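Local coordinates for protein LP15968p (Drosophila melanogaster, PDB 3MN8) that uses a catalytic zinc ion to release C-terminal arginine or lysine from peptides and proteins, including growth factors, peptide hormones and neuropeptides, at residues Pro141-Glu153 with Val163-Phe177. Numbering follows the deposited sequence.
Sequences PTMNPDGYALSQE and VGRGNAANIDLNRDF. With GEM ((2-guanidinoethylmercapto)succinic acid), chain G.
Asn144 reaches into the bend of the 163-177 loop, where its ND2 gives Gly166 O a weak but nearly straight hydrogen bond (3.2 Å, 170°). With CG anti to the backbone N (chi1 -174°), the amide is carried toward the loop; Asn144 is also the N-cap residue of helix 145-149, and its OD1 accepts the capping bond from Gly147 N. Asparagine suits this place because one flat group both accepts and donates; ND2 is also bonded to Met100 O. Leu173 CD1 lies 4.1 Å from Asn144 CB, giving the buried amide an apolar neighbour.

Met143 uses its long, flexible chain differently. Bent at chi3, it brings CE to the edge of the Phe177 ring, near the ring plane and 3.4 Å from CZ, and helix 196-205 touches both side chains.

In this M14 zinc carboxypeptidase domain, the loop carries three residues of the inhibitor pocket, Arg165, Asn174 and Arg175. Arg165 spans both carboxylates of the bound inhibitor GEM, NH2 donating to O15 (2.8 Å) and NH1 to O13, while Asn174 and Arg175 bind the carboxylate of O14 and O15. Asp172 holds the Arg165 guanidinium through a salt bridge and is hydrogen-bonded to the zinc ligand His101, tying the carboxylate pocket to the metal site.

At the other end Gly164 packs against Gly147 and Ser151, its CA 3.2 Å from Ser151 OG. That hydroxyl is bonded to Gly147 O, toward which Gly164 CA also points a C-H. Gly164 has a positive phi (98°), which glycine readily adopts, and glycine at both places lets the backbones come close, with Gly147 CA and Gly164 CA 4.2 Å apart.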
loop_
_atom_site.group_PDB
_atom_site.type_symbol
_atom_site.label_atom_id
_atom_site.label_comp_id
_atom_site.label_asym_id
_atom_site.label_seq_id
_atom_site.Cartn_x
_atom_site.Cartn_y
_atom_site.Cartn_z
ATOM N N PRO A 141 -2.508 -8.789 -6.413
ATOM C CA PRO A 141 -3.907 -9.227 -6.290
ATOM C C PRO A 141 -4.148 -10.214 -5.140
ATOM O O PRO A 141 -5.170 -10.123 -4.459
ATOM C CB PRO A 141 -4.176 -9.905 -7.642
ATOM C CG PRO A 141 -3.266 -9.224 -8.576
ATOM C CD PRO A 141 -2.018 -8.911 -7.797
ATOM N N THR A 142 -3.235 -11.160 -4.939
ATOM C CA THR A 142 -3.333 -12.071 -3.803
ATOM C C THR A 142 -1.999 -12.290 -3.112
ATOM O O THR A 142 -0.926 -12.253 -3.734
ATOM C CB THR A 142 -3.917 -13.453 -4.170
ATOM O OG1 THR A 142 -3.975 -14.258 -2.986
ATOM C CG2 THR A 142 -3.037 -14.162 -5.171
ATOM N N MET A 143 -2.101 -12.536 -1.813
ATOM C CA MET A 143 -0.959 -12.757 -0.940
ATOM C C MET A 143 -1.212 -14.090 -0.221
ATOM O O MET A 143 -0.389 -14.566 0.566
ATOM C CB MET A 143 -0.868 -11.589 0.041
ATOM C CG MET A 143 0.357 -11.557 0.896
ATOM S SD MET A 143 0.174 -10.338 2.211
ATOM C CE MET A 143 1.121 -11.145 3.506
ATOM N N ASN A 144 -2.364 -14.692 -0.513
ATOM C CA ASN A 144 -2.732 -15.966 0.078
ATOM C C ASN A 144 -3.516 -16.856 -0.895
ATOM O O ASN A 144 -4.733 -17.040 -0.752
ATOM C CB ASN A 144 -3.521 -15.744 1.358
ATOM C CG ASN A 144 -3.803 -17.034 2.091
ATOM O OD1 ASN A 144 -3.282 -18.096 1.730
ATOM N ND2 ASN A 144 -4.630 -16.955 3.129
ATOM N N PRO A 145 -2.805 -17.418 -1.889
ATOM C CA PRO A 145 -3.382 -18.313 -2.901
ATOM C C PRO A 145 -3.962 -19.577 -2.268
ATOM O O PRO A 145 -5.030 -20.056 -2.655
ATOM C CB PRO A 145 -2.176 -18.693 -3.779
ATOM C CG PRO A 145 -1.054 -17.800 -3.361
ATOM C CD PRO A 145 -1.335 -17.332 -1.981
ATOM N N ASP A 146 -3.229 -20.122 -1.307
ATOM C CA ASP A 146 -3.607 -21.362 -0.675
ATOM C C ASP A 146 -4.868 -21.098 0.122
ATOM O O ASP A 146 -5.783 -21.928 0.167
ATOM C CB ASP A 146 -2.472 -21.877 0.227
ATOM C CG ASP A 146 -1.250 -22.349 -0.569
ATOM O OD1 ASP A 146 -1.171 -22.078 -1.785
ATOM O OD2 ASP A 146 -0.365 -22.997 0.021
ATOM N N GLY A 147 -4.911 -19.923 0.741
ATOM C CA GLY A 147 -6.060 -19.525 1.532
ATOM C C GLY A 147 -7.259 -19.363 0.634
ATOM O O GLY A 147 -8.363 -19.815 0.953
ATOM N N TYR A 148 -7.021 -18.727 -0.506
ATOM C CA TYR A 148 -8.065 -18.482 -1.490
ATOM C C TYR A 148 -8.635 -19.792 -2.017
ATOM O O TYR A 148 -9.832 -20.059 -1.892
ATOM C CB TYR A 148 -7.503 -17.655 -2.640
ATOM C CG TYR A 148 -8.453 -17.478 -3.802
ATOM C CD1 TYR A 148 -9.586 -16.679 -3.685
ATOM C CD2 TYR A 148 -8.209 -18.089 -5.026
ATOM C CE1 TYR A 148 -10.460 -16.501 -4.748
ATOM C CE2 TYR A 148 -9.074 -17.909 -6.095
ATOM C CZ TYR A 148 -10.198 -17.115 -5.943
ATOM O OH TYR A 148 -11.063 -16.936 -6.994
ATOM N N ALA A 149 -7.759 -20.606 -2.596
ATOM C CA ALA A 149 -8.127 -21.931 -3.089
ATOM C C ALA A 149 -9.031 -22.706 -2.130
ATOM O O ALA A 149 -9.855 -23.505 -2.568
ATOM C CB ALA A 149 -6.873 -22.749 -3.405
ATOM N N LEU A 150 -8.870 -22.484 -0.832
ATOM C CA LEU A 150 -9.659 -23.214 0.158
ATOM C C LEU A 150 -10.973 -22.507 0.511
ATOM O O LEU A 150 -11.806 -23.058 1.237
ATOM C CB LEU A 150 -8.831 -23.498 1.414
ATOM C CG LEU A 150 -7.696 -24.509 1.205
ATOM C CD1 LEU A 150 -6.552 -24.236 2.139
ATOM C CD2 LEU A 150 -8.184 -25.934 1.377
ATOM N N SER A 151 -11.166 -21.303 -0.030
ATOM C CA SER A 151 -12.371 -20.511 0.244
ATOM C C SER A 151 -13.518 -20.752 -0.758
ATOM O O SER A 151 -13.286 -21.220 -1.876
ATOM C CB SER A 151 -12.021 -19.020 0.317
ATOM O OG SER A 151 -11.087 -18.766 1.360
ATOM N N GLN A 152 -14.751 -20.433 -0.354
ATOM C CA GLN A 152 -15.932 -20.682 -1.182
ATOM C C GLN A 152 -16.655 -19.425 -1.642
ATOM O O GLN A 152 -17.286 -18.728 -0.843
ATOM C CB GLN A 152 -16.925 -21.563 -0.423
ATOM C CG GLN A 152 -18.240 -21.794 -1.165
ATOM C CD GLN A 152 -19.225 -22.607 -0.362
ATOM O OE1 GLN A 152 -20.411 -22.665 -0.688
ATOM N NE2 GLN A 152 -18.741 -23.238 0.700
ATOM N N GLU A 153 -16.583 -19.152 -2.938
ATOM C CA GLU A 153 -17.283 -18.005 -3.506
ATOM C C GLU A 153 -18.729 -17.974 -3.029
ATOM O O GLU A 153 -19.430 -18.984 -3.077
ATOM C CB GLU A 153 -17.242 -18.051 -5.035
ATOM C CG GLU A 153 -17.952 -16.886 -5.691
ATOM C CD GLU A 153 -17.955 -16.982 -7.202
ATOM O OE1 GLU A 153 -18.806 -16.312 -7.835
ATOM O OE2 GLU A 153 -17.108 -17.727 -7.749
ATOM N N VAL A 163 -11.266 -21.457 8.052
ATOM C CA VAL A 163 -10.589 -22.081 6.933
ATOM C C VAL A 163 -10.732 -21.213 5.684
ATOM O O VAL A 163 -11.816 -20.705 5.363
ATOM C CB VAL A 163 -11.097 -23.503 6.669
ATOM C CG1 VAL A 163 -10.750 -23.934 5.253
ATOM C CG2 VAL A 163 -10.523 -24.478 7.711
ATOM N N GLY A 164 -9.610 -21.029 4.999
ATOM C CA GLY A 164 -9.545 -20.154 3.841
ATOM C C GLY A 164 -9.004 -18.779 4.201
ATOM O O GLY A 164 -8.320 -18.141 3.405
ATOM N N ARG A 165 -9.318 -18.326 5.411
ATOM C CA ARG A 165 -8.840 -17.040 5.890
ATOM C C ARG A 165 -7.329 -17.108 6.086
ATOM O O ARG A 165 -6.590 -16.313 5.513
ATOM C CB ARG A 165 -9.562 -16.643 7.190
ATOM C CG ARG A 165 -9.094 -15.319 7.789
ATOM C CD ARG A 165 -9.878 -14.948 9.048
ATOM N NE ARG A 165 -9.122 -14.048 9.921
ATOM C CZ ARG A 165 -9.271 -12.726 9.947
ATOM N NH1 ARG A 165 -10.151 -12.143 9.147
ATOM N NH2 ARG A 165 -8.546 -11.984 10.777
ATOM N N GLY A 166 -6.869 -18.070 6.877
ATOM C CA GLY A 166 -5.445 -18.237 7.121
ATOM C C GLY A 166 -4.860 -19.020 5.968
ATOM O O GLY A 166 -5.592 -19.390 5.046
ATOM N N ASN A 167 -3.551 -19.268 6.000
ATOM C CA ASN A 167 -2.914 -20.006 4.911
ATOM C C ASN A 167 -3.214 -21.493 5.013
ATOM O O ASN A 167 -4.199 -21.898 5.642
ATOM C CB ASN A 167 -1.404 -19.716 4.795
ATOM C CG ASN A 167 -0.588 -20.286 5.949
ATOM O OD1 ASN A 167 -1.112 -20.960 6.840
ATOM N ND2 ASN A 167 0.714 -20.013 5.930
ATOM N N ALA A 168 -2.378 -22.307 4.383
ATOM C CA ALA A 168 -2.638 -23.743 4.342
ATOM C C ALA A 168 -2.378 -24.398 5.694
ATOM O O ALA A 168 -2.889 -25.484 5.961
ATOM C CB ALA A 168 -1.810 -24.413 3.248
ATOM N N ALA A 169 -1.581 -23.742 6.540
ATOM C CA ALA A 169 -1.322 -24.242 7.894
ATOM C C ALA A 169 -2.331 -23.646 8.884
ATOM O O ALA A 169 -2.234 -23.860 10.100
ATOM C CB ALA A 169 0.110 -23.931 8.317
ATOM N N ASN A 170 -3.298 -22.899 8.347
ATOM C CA ASN A 170 -4.353 -22.286 9.142
ATOM C C ASN A 170 -3.868 -21.236 10.126
ATOM O O ASN A 170 -4.496 -21.031 11.168
ATOM C CB ASN A 170 -5.158 -23.346 9.891
ATOM C CG ASN A 170 -6.378 -23.784 9.134
ATOM O OD1 ASN A 170 -6.519 -24.958 8.794
ATOM N ND2 ASN A 170 -7.271 -22.843 8.856
ATOM N N ILE A 171 -2.763 -20.564 9.816
ATOM C CA ILE A 171 -2.401 -19.402 10.626
ATOM C C ILE A 171 -2.761 -18.107 9.919
ATOM O O ILE A 171 -2.730 -18.028 8.688
ATOM C CB ILE A 171 -0.921 -19.388 11.129
ATOM C CG1 ILE A 171 0.013 -18.751 10.103
ATOM C CG2 ILE A 171 -0.469 -20.787 11.566
ATOM C CD1 ILE A 171 0.219 -17.254 10.298
ATOM N N ASP A 172 -3.119 -17.106 10.725
ATOM C CA ASP A 172 -3.594 -15.815 10.237
ATOM C C ASP A 172 -2.413 -14.914 9.871
ATOM O O ASP A 172 -1.728 -14.374 10.746
ATOM C CB ASP A 172 -4.506 -15.152 11.286
ATOM C CG ASP A 172 -5.167 -13.866 10.781
ATOM O OD1 ASP A 172 -4.569 -13.165 9.915
ATOM O OD2 ASP A 172 -6.287 -13.560 11.266
ATOM N N LEU A 173 -2.178 -14.763 8.570
ATOM C CA LEU A 173 -1.028 -14.015 8.096
ATOM C C LEU A 173 -1.021 -12.584 8.637
ATOM O O LEU A 173 0.035 -11.961 8.743
ATOM C CB LEU A 173 -0.973 -14.043 6.569
ATOM C CG LEU A 173 -0.740 -15.432 5.964
ATOM C CD1 LEU A 173 -0.855 -15.398 4.443
ATOM C CD2 LEU A 173 0.612 -16.002 6.408
ATOM N N ASN A 174 -2.191 -12.067 9.002
ATOM C CA ASN A 174 -2.253 -10.722 9.546
ATOM C C ASN A 174 -2.005 -10.757 11.031
ATOM O O ASN A 174 -2.326 -9.802 11.740
ATOM C CB ASN A 174 -3.590 -10.050 9.258
ATOM C CG ASN A 174 -3.475 -8.536 9.154
ATOM O OD1 ASN A 174 -2.383 -7.985 8.955
ATOM N ND2 ASN A 174 -4.610 -7.855 9.267
ATOM N N ARG A 175 -1.459 -11.873 11.509
ATOM C CA ARG A 175 -0.879 -11.923 12.855
ATOM C C ARG A 175 0.573 -12.385 12.822
ATOM O O ARG A 175 1.214 -12.513 13.858
ATOM C CB ARG A 175 -1.664 -12.842 13.783
ATOM C CG ARG A 175 -3.124 -12.525 13.845
ATOM C CD ARG A 175 -3.399 -11.058 14.154
ATOM N NE ARG A 175 -4.812 -10.903 14.446
ATOM C CZ ARG A 175 -5.737 -10.369 13.657
ATOM N NH1 ARG A 175 -6.986 -10.342 14.087
ATOM N NH2 ARG A 175 -5.442 -9.847 12.480
ATOM N N ASP A 176 1.095 -12.619 11.624
ATOM C CA ASP A 176 2.356 -13.342 11.491
ATOM C C ASP A 176 3.582 -12.464 11.230
ATOM O O ASP A 176 4.703 -12.967 11.159
ATOM C CB ASP A 176 2.227 -14.402 10.399
ATOM C CG ASP A 176 3.282 -15.472 10.506
ATOM O OD1 ASP A 176 3.637 -15.828 11.644
ATOM O OD2 ASP A 176 3.748 -15.957 9.454
ATOM N N PHE A 177 3.372 -11.159 11.088
ATOM C CA PHE A 177 4.470 -10.232 10.814
ATOM C C PHE A 177 5.110 -9.810 12.128
ATOM O O PHE A 177 4.467 -9.857 13.169
ATOM C CB PHE A 177 3.970 -9.013 10.017
ATOM C CG PHE A 177 3.676 -9.314 8.555
ATOM C CD1 PHE A 177 2.503 -9.982 8.180
ATOM C CD2 PHE A 177 4.567 -8.941 7.563
ATOM C CE1 PHE A 177 2.232 -10.265 6.846
ATOM C CE2 PHE A 177 4.304 -9.225 6.229
ATOM C CZ PHE A 177 3.136 -9.886 5.870
HETATM C C8 GEM G . -8.677 -7.109 10.569
HETATM S S7 GEM G . -7.469 -6.057 9.814
HETATM C C6 GEM G . -8.324 -4.508 9.846
HETATM C C5 GEM G . -8.826 -4.110 11.233
HETATM N N3 GEM G . -7.662 -3.793 12.046
HETATM C C1 GEM G . -7.639 -3.568 13.355
HETATM N N4 GEM G . -6.495 -3.288 13.967
HETATM N N2 GEM G . -8.763 -3.628 14.061
HETATM C C9 GEM G . -8.008 -8.429 10.848
HETATM O O14 GEM G . -6.839 -8.596 10.436
HETATM O O15 GEM G . -8.633 -9.305 11.483
HETATM C C10 GEM G . -9.952 -7.276 9.725
HETATM C C11 GEM G . -9.816 -8.045 8.416
HETATM O O12 GEM G . -10.303 -7.521 7.385
HETATM O O13 GEM G . -9.266 -9.177 8.407
#